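Local coordinates for protein Plm1 (Streptomyces sp. HK803, PDB 4HXY) that probably uses NADPH to reduce the beta-keto group of the growing polyketide chain in the first module of phoslactomycin biosynthesis, at residues 64-67 with 68-71; 134-137 with 138-141; 204-207 with 208-211; 391-394 with 395-398; 415-418 with 419-423. All blocks are in the same frame, centred on the assembly; numbering follows the deposited sequence.

Contact 1. Residues 64-67 with 68-71; sequences AGAA and EDLL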
# COMPACT_ATOMS: atom_id res chain seq x y z
N ALA A 64 6.03 16.21 -0.89
CA ALA A 64 6.67 14.90 -0.71
C ALA A 64 6.58 14.05 -1.96
O ALA A 64 5.52 13.88 -2.54
CB ALA A 64 6.00 14.16 0.43
N GLY A 65 7.72 13.53 -2.39
CA GLY A 65 7.75 12.56 -3.47
C GLY A 65 7.87 11.11 -3.03
O GLY A 65 7.68 10.20 -3.84
N ALA A 66 8.23 10.89 -1.76
CA ALA A 66 8.34 9.55 -1.19
C ALA A 66 8.05 9.61 0.30
O ALA A 66 8.12 10.68 0.91
CB ALA A 66 9.73 8.99 -1.45
N ALA A 67 7.77 8.44 0.89
CA ALA A 67 7.39 8.35 2.30
C ALA A 67 8.45 8.99 3.21
O ALA A 67 8.11 9.66 4.18
CB ALA A 67 7.19 6.90 2.68
N GLU A 68 9.73 8.79 2.88
CA GLU A 68 10.83 9.38 3.65
C GLU A 68 10.77 10.91 3.74
O GLU A 68 11.17 11.47 4.76
CB GLU A 68 12.19 8.90 3.10
CG GLU A 68 12.44 9.30 1.68
CD GLU A 68 13.60 8.58 1.03
OE1 GLU A 68 14.72 8.64 1.60
OE2 GLU A 68 13.37 7.98 -0.05
N ASP A 69 10.27 11.56 2.70
CA ASP A 69 10.18 13.02 2.68
C ASP A 69 9.15 13.49 3.70
O ASP A 69 9.36 14.48 4.42
CB ASP A 69 9.79 13.53 1.29
CG ASP A 69 10.79 13.16 0.21
OD1 ASP A 69 12.02 13.14 0.48
OD2 ASP A 69 10.33 12.92 -0.93
N LEU A 70 8.02 12.79 3.76
CA LEU A 70 6.99 13.15 4.73
C LEU A 70 7.46 12.80 6.14
O LEU A 70 7.20 13.53 7.09
CB LEU A 70 5.66 12.43 4.39
CG LEU A 70 4.50 12.65 5.38
CD1 LEU A 70 4.21 14.13 5.58
CD2 LEU A 70 3.25 11.92 4.87
N LEU A 71 8.15 11.67 6.29
CA LEU A 71 8.71 11.27 7.58
C LEU A 71 9.63 12.38 8.11
O LEU A 71 9.52 12.78 9.26
CB LEU A 71 9.50 9.97 7.48
CG LEU A 71 10.04 9.42 8.82
CD1 LEU A 71 8.92 8.88 9.69
CD2 LEU A 71 11.08 8.33 8.63

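Contact 2. Residues 134-137 with 138-141; sequences RIDD and ATRR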
# COMPACT_ATOMS: atom_id res chain seq x y z
N ARG A 134 1.63 19.48 -13.57
CA ARG A 134 1.68 20.87 -13.99
C ARG A 134 0.67 21.66 -13.18
O ARG A 134 -0.53 21.42 -13.26
CB ARG A 134 1.41 20.99 -15.49
CG ARG A 134 1.25 22.44 -16.01
CD ARG A 134 2.45 23.33 -15.68
NE ARG A 134 3.71 22.79 -16.14
CZ ARG A 134 4.22 22.93 -17.37
NH1 ARG A 134 3.56 23.62 -18.30
NH2 ARG A 134 5.40 22.40 -17.68
N ILE A 135 1.17 22.57 -12.36
CA ILE A 135 0.32 23.40 -11.54
C ILE A 135 -0.12 24.63 -12.32
O ILE A 135 0.60 25.61 -12.47
CB ILE A 135 1.04 23.79 -10.25
CG1 ILE A 135 1.39 22.52 -9.47
CG2 ILE A 135 0.14 24.67 -9.38
CD1 ILE A 135 2.36 22.73 -8.35
N ASP A 136 -1.33 24.54 -12.86
CA ASP A 136 -1.95 25.68 -13.51
C ASP A 136 -2.71 26.52 -12.48
O ASP A 136 -2.75 26.19 -11.29
CB ASP A 136 -2.83 25.22 -14.69
CG ASP A 136 -3.97 24.29 -14.28
OD1 ASP A 136 -4.25 24.14 -13.07
OD2 ASP A 136 -4.59 23.70 -15.19
N ASP A 137 -3.28 27.64 -12.93
CA ASP A 137 -4.03 28.51 -12.02
C ASP A 137 -5.22 27.81 -11.35
O ASP A 137 -5.52 28.08 -10.18
CB ASP A 137 -4.50 29.79 -12.75
CG ASP A 137 -3.49 30.95 -12.68
OD1 ASP A 137 -2.76 31.11 -11.65
OD2 ASP A 137 -3.42 31.72 -13.66
N ALA A 138 -5.90 26.93 -12.08
CA ALA A 138 -7.03 26.19 -11.54
C ALA A 138 -6.57 25.31 -10.37
O ALA A 138 -7.24 25.22 -9.35
CB ALA A 138 -7.66 25.32 -12.62
N THR A 139 -5.41 24.68 -10.54
CA THR A 139 -4.88 23.83 -9.50
C THR A 139 -4.47 24.64 -8.27
O THR A 139 -4.77 24.26 -7.13
CB THR A 139 -3.68 23.02 -10.01
OG1 THR A 139 -4.10 22.21 -11.12
CG2 THR A 139 -3.12 22.16 -8.90
N ARG A 140 -3.80 25.76 -8.50
CA ARG A 140 -3.47 26.67 -7.41
C ARG A 140 -4.68 27.05 -6.57
O ARG A 140 -4.61 27.07 -5.35
CB ARG A 140 -2.82 27.94 -7.95
CG ARG A 140 -1.42 27.74 -8.39
CD ARG A 140 -0.87 29.02 -8.97
NE ARG A 140 -0.27 29.90 -7.97
CZ ARG A 140 -0.82 31.01 -7.48
NH1 ARG A 140 -2.03 31.41 -7.86
NH2 ARG A 140 -0.16 31.73 -6.58
N ARG A 141 -5.80 27.36 -7.23
CA ARG A 141 -7.00 27.81 -6.53
C ARG A 141 -7.72 26.71 -5.77
O ARG A 141 -8.28 26.96 -4.70
CB ARG A 141 -7.98 28.49 -7.50
CG ARG A 141 -7.48 29.80 -8.08
CD ARG A 141 -8.65 30.56 -8.74
NE ARG A 141 -9.34 29.74 -9.74
CZ ARG A 141 -9.01 29.65 -11.03
NH1 ARG A 141 -8.00 30.37 -11.54
NH2 ARG A 141 -9.71 28.85 -11.83

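Contact 3. Residues 204-207 with 208-211; sequences ARRV and AEQG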
# COMPACT_ATOMS: atom_id res chain seq x y z
N ALA A 204 1.69 -21.85 -1.87
CA ALA A 204 2.48 -22.96 -2.42
C ALA A 204 1.68 -24.27 -2.46
O ALA A 204 1.66 -24.96 -3.48
CB ALA A 204 3.75 -23.16 -1.63
N ARG A 205 1.02 -24.59 -1.35
CA ARG A 205 0.21 -25.82 -1.27
C ARG A 205 -0.98 -25.77 -2.24
O ARG A 205 -1.35 -26.77 -2.83
CB ARG A 205 -0.28 -26.05 0.15
CG ARG A 205 0.81 -26.33 1.15
CD ARG A 205 0.20 -26.55 2.54
NE ARG A 205 1.16 -26.43 3.64
CZ ARG A 205 1.31 -25.37 4.45
NH1 ARG A 205 2.22 -25.42 5.41
NH2 ARG A 205 0.57 -24.27 4.32
N ARG A 206 -1.59 -24.59 -2.37
CA ARG A 206 -2.72 -24.41 -3.29
C ARG A 206 -2.30 -24.64 -4.74
O ARG A 206 -2.98 -25.35 -5.49
CB ARG A 206 -3.32 -23.00 -3.14
CG ARG A 206 -4.44 -22.64 -4.11
CD ARG A 206 -5.54 -23.70 -4.21
NE ARG A 206 -6.23 -23.94 -2.95
CZ ARG A 206 -7.41 -23.43 -2.58
NH1 ARG A 206 -7.91 -23.75 -1.40
NH2 ARG A 206 -8.10 -22.61 -3.38
N VAL A 207 -1.16 -24.06 -5.11
CA VAL A 207 -0.61 -24.24 -6.45
C VAL A 207 -0.30 -25.71 -6.70
O VAL A 207 -0.64 -26.27 -7.75
CB VAL A 207 0.66 -23.39 -6.64
CG1 VAL A 207 1.35 -23.71 -7.98
CG2 VAL A 207 0.32 -21.94 -6.56
N ALA A 208 0.33 -26.35 -5.72
CA ALA A 208 0.72 -27.75 -5.85
C ALA A 208 -0.49 -28.65 -6.05
O ALA A 208 -0.50 -29.53 -6.93
CB ALA A 208 1.52 -28.17 -4.63
N GLU A 209 -1.51 -28.43 -5.23
CA GLU A 209 -2.78 -29.17 -5.31
C GLU A 209 -3.47 -29.08 -6.69
O GLU A 209 -4.16 -30.02 -7.12
CB GLU A 209 -3.74 -28.64 -4.23
CG GLU A 209 -3.43 -29.17 -2.85
CD GLU A 209 -4.07 -28.34 -1.74
OE1 GLU A 209 -5.07 -27.63 -1.99
OE2 GLU A 209 -3.53 -28.38 -0.60
N GLN A 210 -3.30 -27.96 -7.38
CA GLN A 210 -3.94 -27.76 -8.66
C GLN A 210 -3.37 -28.65 -9.75
O GLN A 210 -4.05 -29.04 -10.69
CB GLN A 210 -3.80 -26.29 -9.08
CG GLN A 210 -4.63 -25.93 -10.26
CD GLN A 210 -6.07 -26.39 -10.11
OE1 GLN A 210 -6.71 -26.13 -9.09
NE2 GLN A 210 -6.59 -27.07 -11.14
N GLY A 211 -2.09 -28.95 -9.63
CA GLY A 211 -1.45 -29.87 -10.57
C GLY A 211 -1.26 -29.26 -11.94
O GLY A 211 -1.22 -29.98 -12.95
O HOH W 1 -4.97 -25.45 -0.44

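Contact 4. Residues 391-394 with 395-398; sequences ALQA and MEQA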
# COMPACT_ATOMS: atom_id res chain seq x y z
N ALA A 391 -9.67 -17.40 2.13
CA ALA A 391 -8.66 -16.48 1.62
C ALA A 391 -8.11 -16.95 0.28
O ALA A 391 -7.95 -16.18 -0.67
CB ALA A 391 -7.53 -16.33 2.63
N LEU A 392 -7.82 -18.24 0.19
CA LEU A 392 -7.27 -18.79 -1.04
C LEU A 392 -8.29 -18.72 -2.18
O LEU A 392 -7.91 -18.50 -3.35
CB LEU A 392 -6.78 -20.23 -0.80
CG LEU A 392 -5.49 -20.33 0.01
CD1 LEU A 392 -5.23 -21.80 0.42
CD2 LEU A 392 -4.28 -19.76 -0.73
N GLN A 393 -9.57 -18.92 -1.88
CA GLN A 393 -10.60 -18.79 -2.90
C GLN A 393 -10.67 -17.35 -3.38
O GLN A 393 -10.72 -17.09 -4.59
CB GLN A 393 -11.96 -19.25 -2.39
CG GLN A 393 -13.07 -19.04 -3.41
CD GLN A 393 -12.95 -19.97 -4.60
OE1 GLN A 393 -13.23 -21.17 -4.50
NE2 GLN A 393 -12.55 -19.42 -5.75
N ALA A 394 -10.60 -16.40 -2.45
CA ALA A 394 -10.62 -14.99 -2.84
C ALA A 394 -9.39 -14.62 -3.65
O ALA A 394 -9.47 -13.82 -4.57
CB ALA A 394 -10.75 -14.09 -1.59
N MET A 395 -8.24 -15.23 -3.33
CA MET A 395 -7.04 -15.03 -4.13
C MET A 395 -7.25 -15.44 -5.59
O MET A 395 -6.91 -14.69 -6.49
CB MET A 395 -5.86 -15.80 -3.53
CG MET A 395 -4.57 -15.60 -4.32
SD MET A 395 -3.27 -16.72 -3.77
CE MET A 395 -3.90 -18.27 -4.43
N GLU A 396 -7.80 -16.63 -5.80
CA GLU A 396 -8.12 -17.12 -7.14
C GLU A 396 -9.07 -16.17 -7.87
O GLU A 396 -8.86 -15.83 -9.03
CB GLU A 396 -8.73 -18.52 -7.04
CG GLU A 396 -9.42 -19.01 -8.27
CD GLU A 396 -9.88 -20.47 -8.13
OE1 GLU A 396 -11.11 -20.70 -7.93
OE2 GLU A 396 -8.99 -21.36 -8.19
N GLN A 397 -10.09 -15.71 -7.17
CA GLN A 397 -11.06 -14.77 -7.73
C GLN A 397 -10.39 -13.45 -8.16
O GLN A 397 -10.69 -12.92 -9.22
CB GLN A 397 -12.17 -14.48 -6.72
CG GLN A 397 -13.11 -15.63 -6.47
CD GLN A 397 -14.08 -15.34 -5.34
OE1 GLN A 397 -13.73 -15.41 -4.19
NE2 GLN A 397 -15.31 -14.93 -5.69
N ALA A 398 -9.46 -12.95 -7.34
CA ALA A 398 -8.77 -11.72 -7.66
C ALA A 398 -7.89 -11.85 -8.90
O ALA A 398 -7.83 -10.96 -9.75
CB ALA A 398 -7.96 -11.22 -6.46

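Contact 5. Residues 415-418 with 419-423; sequences SRFL and PAFTA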
# COMPACT_ATOMS: atom_id res chain seq x y z
N SER A 415 -19.74 -2.45 12.77
CA SER A 415 -20.24 -1.93 14.05
C SER A 415 -19.15 -1.87 15.12
O SER A 415 -19.21 -1.02 16.00
CB SER A 415 -21.41 -2.80 14.56
OG SER A 415 -20.97 -4.12 14.79
N ARG A 416 -18.17 -2.78 15.07
CA ARG A 416 -17.01 -2.74 15.96
C ARG A 416 -15.85 -1.93 15.36
O ARG A 416 -15.14 -1.21 16.06
CB ARG A 416 -16.46 -4.13 16.26
CG ARG A 416 -17.36 -5.09 17.00
CD ARG A 416 -16.67 -6.46 17.10
NE ARG A 416 -17.44 -7.43 17.88
CZ ARG A 416 -16.91 -8.47 18.56
NH1 ARG A 416 -17.72 -9.29 19.24
NH2 ARG A 416 -15.60 -8.69 18.59
N PHE A 417 -15.62 -2.09 14.06
CA PHE A 417 -14.46 -1.46 13.44
C PHE A 417 -14.52 0.07 13.47
O PHE A 417 -13.54 0.73 13.81
CB PHE A 417 -14.33 -1.94 11.98
CG PHE A 417 -13.21 -1.30 11.22
CD1 PHE A 417 -11.95 -1.87 11.22
CD2 PHE A 417 -13.41 -0.12 10.52
CE1 PHE A 417 -10.91 -1.26 10.53
CE2 PHE A 417 -12.36 0.48 9.85
CZ PHE A 417 -11.12 -0.10 9.84
N LEU A 418 -15.67 0.64 13.12
CA LEU A 418 -15.76 2.09 12.92
C LEU A 418 -15.56 2.90 14.21
O LEU A 418 -14.79 3.88 14.19
CB LEU A 418 -17.06 2.50 12.23
CG LEU A 418 -17.18 2.15 10.77
CD1 LEU A 418 -18.63 2.38 10.32
CD2 LEU A 418 -16.18 2.97 9.95
N PRO A 419 -16.21 2.49 15.32
CA PRO A 419 -15.95 3.26 16.55
C PRO A 419 -14.50 3.15 17.03
O PRO A 419 -13.95 4.12 17.60
CB PRO A 419 -16.93 2.69 17.58
CG PRO A 419 -17.97 1.96 16.76
CD PRO A 419 -17.30 1.50 15.50
N ALA A 420 -13.86 2.00 16.79
CA ALA A 420 -12.46 1.86 17.16
C ALA A 420 -11.57 2.71 16.25
O ALA A 420 -10.70 3.44 16.72
CB ALA A 420 -12.02 0.38 17.16
N PHE A 421 -11.81 2.63 14.94
CA PHE A 421 -10.97 3.32 13.95
C PHE A 421 -11.05 4.84 14.06
O PHE A 421 -10.05 5.55 13.87
CB PHE A 421 -11.34 2.88 12.52
CG PHE A 421 -10.46 3.48 11.48
CD1 PHE A 421 -9.25 2.89 11.18
CD2 PHE A 421 -10.81 4.64 10.82
CE1 PHE A 421 -8.39 3.44 10.23
CE2 PHE A 421 -9.93 5.20 9.86
CZ PHE A 421 -8.75 4.57 9.58
N THR A 422 -12.24 5.33 14.43
CA THR A 422 -12.53 6.75 14.49
C THR A 422 -12.53 7.31 15.91
O THR A 422 -12.95 8.45 16.12
CB THR A 422 -13.87 7.09 13.81
OG1 THR A 422 -14.97 6.50 14.54
CG2 THR A 422 -13.87 6.60 12.35
N ALA A 423 -12.06 6.54 16.89
CA ALA A 423 -12.14 7.00 18.29
C ALA A 423 -11.45 8.34 18.53
O ALA A 423 -11.97 9.19 19.24
CB ALA A 423 -11.56 5.97 19.24

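Contact 1. Residues 64-67 with 68-71
Asp69 OD2 is gripped by two backbone amides of the chain that leads into its own helix, at the start of helix 67-77, in the loop after strand 59-63, where Ala66 holds the N-cap position. Gly65 N donates to OD2 over 3.1 Å and approaches on the anti lone pair, away from OD1; Ala66 N lies 3.0 Å from the same OD2, but its N-H···O angle of 131° makes that bond weak. The carboxylate can fold back over the turn because CG stands beside its own backbone N, with chi1 at -61°. In the reverse direction Asp69 N donates to Ala66 O over 2.9 Å, from well above the carbonyl plane, so Ala66 and Asp69 are tied by one sound backbone bond and one weak side-chain bond. A carboxylate in the first helical turn would also be expected to interact favourably with the helix dipole. The apolar flank faces inward: Ala64 CB rests 3.9 Å from Asp69 CB, while both Ala64 and Leu70 reach Val110 of helix 105-120 and Cys87 of strand 85-90. An i to i+4 bond follows, Leu71 N donating to Ala67 O at 2.9 Å with an N-H···O angle of 162°.

Contact 2. Residues 134-137 with 138-141
Asp136 and Thr139 span the first turn of helix 137-148, the helix that follows strand 125-131, their CA atoms 5.3 Å apart, and from there the backbone bonds run i to i+4: Arg140 N to Asp136 O and Arg141 N to Asp137 O, each 3.0 Å. Asp136 is the N-cap, and its side chain makes the capping bond, accepting from Thr139 N at OD1 over 2.8 Å. Thr139 OG1 donates to the same oxygen over 2.7 Å. The two donors arrive from opposite faces of the carboxylate plane: the amide nearly in line with the C-O bond, the hydroxyl from 38° above the plane. Asp136 CG sits between its backbone N and carbonyl carbon (chi1 61°), which brings OD1 to both donors. Beside the cap, Ile135 CG2 meets Arg140 CG at 3.6 Å, the two side chains crossing at about a right angle, and Ile135 also packs against Ala37 and Leu38 of helix 36-39. The Arg140 guanidinium is held mainly from outside, with NE bonded to Ala37 O and NH2 to Ser40 OG; Asp137 OD1 adds only a long salt bridge to NH1, 3.9 Å away. Arg141 bends at chi3 and folds back along the helix. Asp137 O lies over one face of its guanidinium, with NH1 3.7 Å from Asp137 CB.

Contact 3. Residues 204-207 with 208-211
Glu209 packs back against Arg205 and Arg206 in the last turns of helix 198-210, the helix of the beta-alpha-beta unit between strands 189-193 and 215-220 in the NADP-binding Rossmann fold. Its CB lies 3.3 Å from Arg205 O, and CG comes to 3.2 Å from the same oxygen. With CG beside the backbone N (chi1 -78°) and an extended chain beyond it, the carboxylate runs back along the preceding turn, leaving CD still 3.3 Å from Arg205 O. At the tip the two oxygens diverge. OE2 passes the Arg205 side chain at CB, 4.1 Å away, whereas OE1 turns toward Arg206, whose chain bends at chi2 and chi3. Their direct salt bridge is long, 4.0 Å from OE1 to NE, and the planes of the two charged groups are 39° apart. A water closes this gap: it donates to Glu209 OE1 over 2.7 Å and accepts from Arg206 NE, lying in the guanidinium plane at its edge. The helix's inner side is apolar, Val207 and Ala208 both touching Ile216 of strand 215-220. After the helix, Gly211 takes positive phi (72°), and its N makes a weak bond to Ala208 O.

Contact 4. Residues 391-394 with 395-398
Leu392 and Met395 run side by side on helix 388-400, pointing the same way, with Leu392 CD2 4.0 Å from Met395 CE. On another side of the helix Gln397 OE1 lies 3.4 Å from Ala394 CA, while Gln397 CG rests 3.4 Å from Gln393 O. Gln393 has two conformers, and in one of them NE2 donates to Glu396 OE1 over 2.9 Å, a bond that is therefore provisional. In this conformer the chain bends at chi2 after a CG anti to the backbone N (chi1 176°), the nitrogen reaches the carboxylate from above its plane, and the Gln393 side chain crosses that of Gln397 at about a right angle. The i to i+4 backbone bonds continue through the turn, the shortest being Met395 N to Ala391 O at 2.8 Å. The second shell fixes the polar ends: Glu396 OE2 accepts from Trp184 N, and Gln397 NE2 donates to Pro179 O. Met395 also packs on Trp184 and on Val203 of helix 198-210, and Ala394 on Trp7. The bond from Trp184 N would be expected to limit rotation of the Glu396 carboxylate and to favour its charged form; the Gln393 amide adds a second hold only in the one conformer.

Contact 5. Residues 415-418 with 419-423
Phe417 and Phe421 both hold CG anti to the backbone N (chi1 177° and -176°), which sends the two rings off the same side of helix 414-421, side by side and pointing the same way. They form an i/i+4 aromatic pair on the proline-kinked, C-terminal part of this helix, slid and near-parallel: the planes differ by 13°, but the centroids are 5.4 Å apart and the rings barely overlap. The closer contact is CH-pi, because Phe421 CB sits over one face of the Phe417 ring, 4.2 Å from its centroid, and comes within 3.7 Å of Phe417 CE2. Phe430 meets both rings edge-to-face, and Trp327 packs edge-to-face on Phe417, so the pair belongs to a larger aromatic cluster. In the backbone between them Phe421 N donates to Phe417 O over 2.8 Å. The helix is kinked at Pro419, whose nitrogen has no hydrogen to give to the preceding turn; instead its CD comes to 3.2 Å from Ser415 O. At the C-terminal end Leu418 O accepts twice from Thr422, the first residue to leave helical geometry. Thr422 N donates from one face of the carbonyl plane, and Thr422 OG1 from the opposite face at 2.6 Å.

In the fold
Contacts 3 and 4 are direct neighbours, their centres 13 Å apart: Arg206 CZ packs 3.7 Å from Leu392 CB, joining helix 198-210 to helix 388-400. Both also adjoin Trp184, touched by Val207 and Met395. They lie near the cofactor without touching it, the side chains of Arg205 and Ala391 about 10 and 9 Å from the NADPH; that of Phe417 in contact 5 is about 13 Å from it. Contacts 1 and 2, centres 22 Å apart, are both helix starts where an aspartate carboxylate takes backbone N-H, from the N-cap in contact 2 and from within the first turn in contact 1. Contact 3 lies across the chain's centre from both, about 40 and 52 Å away between centres.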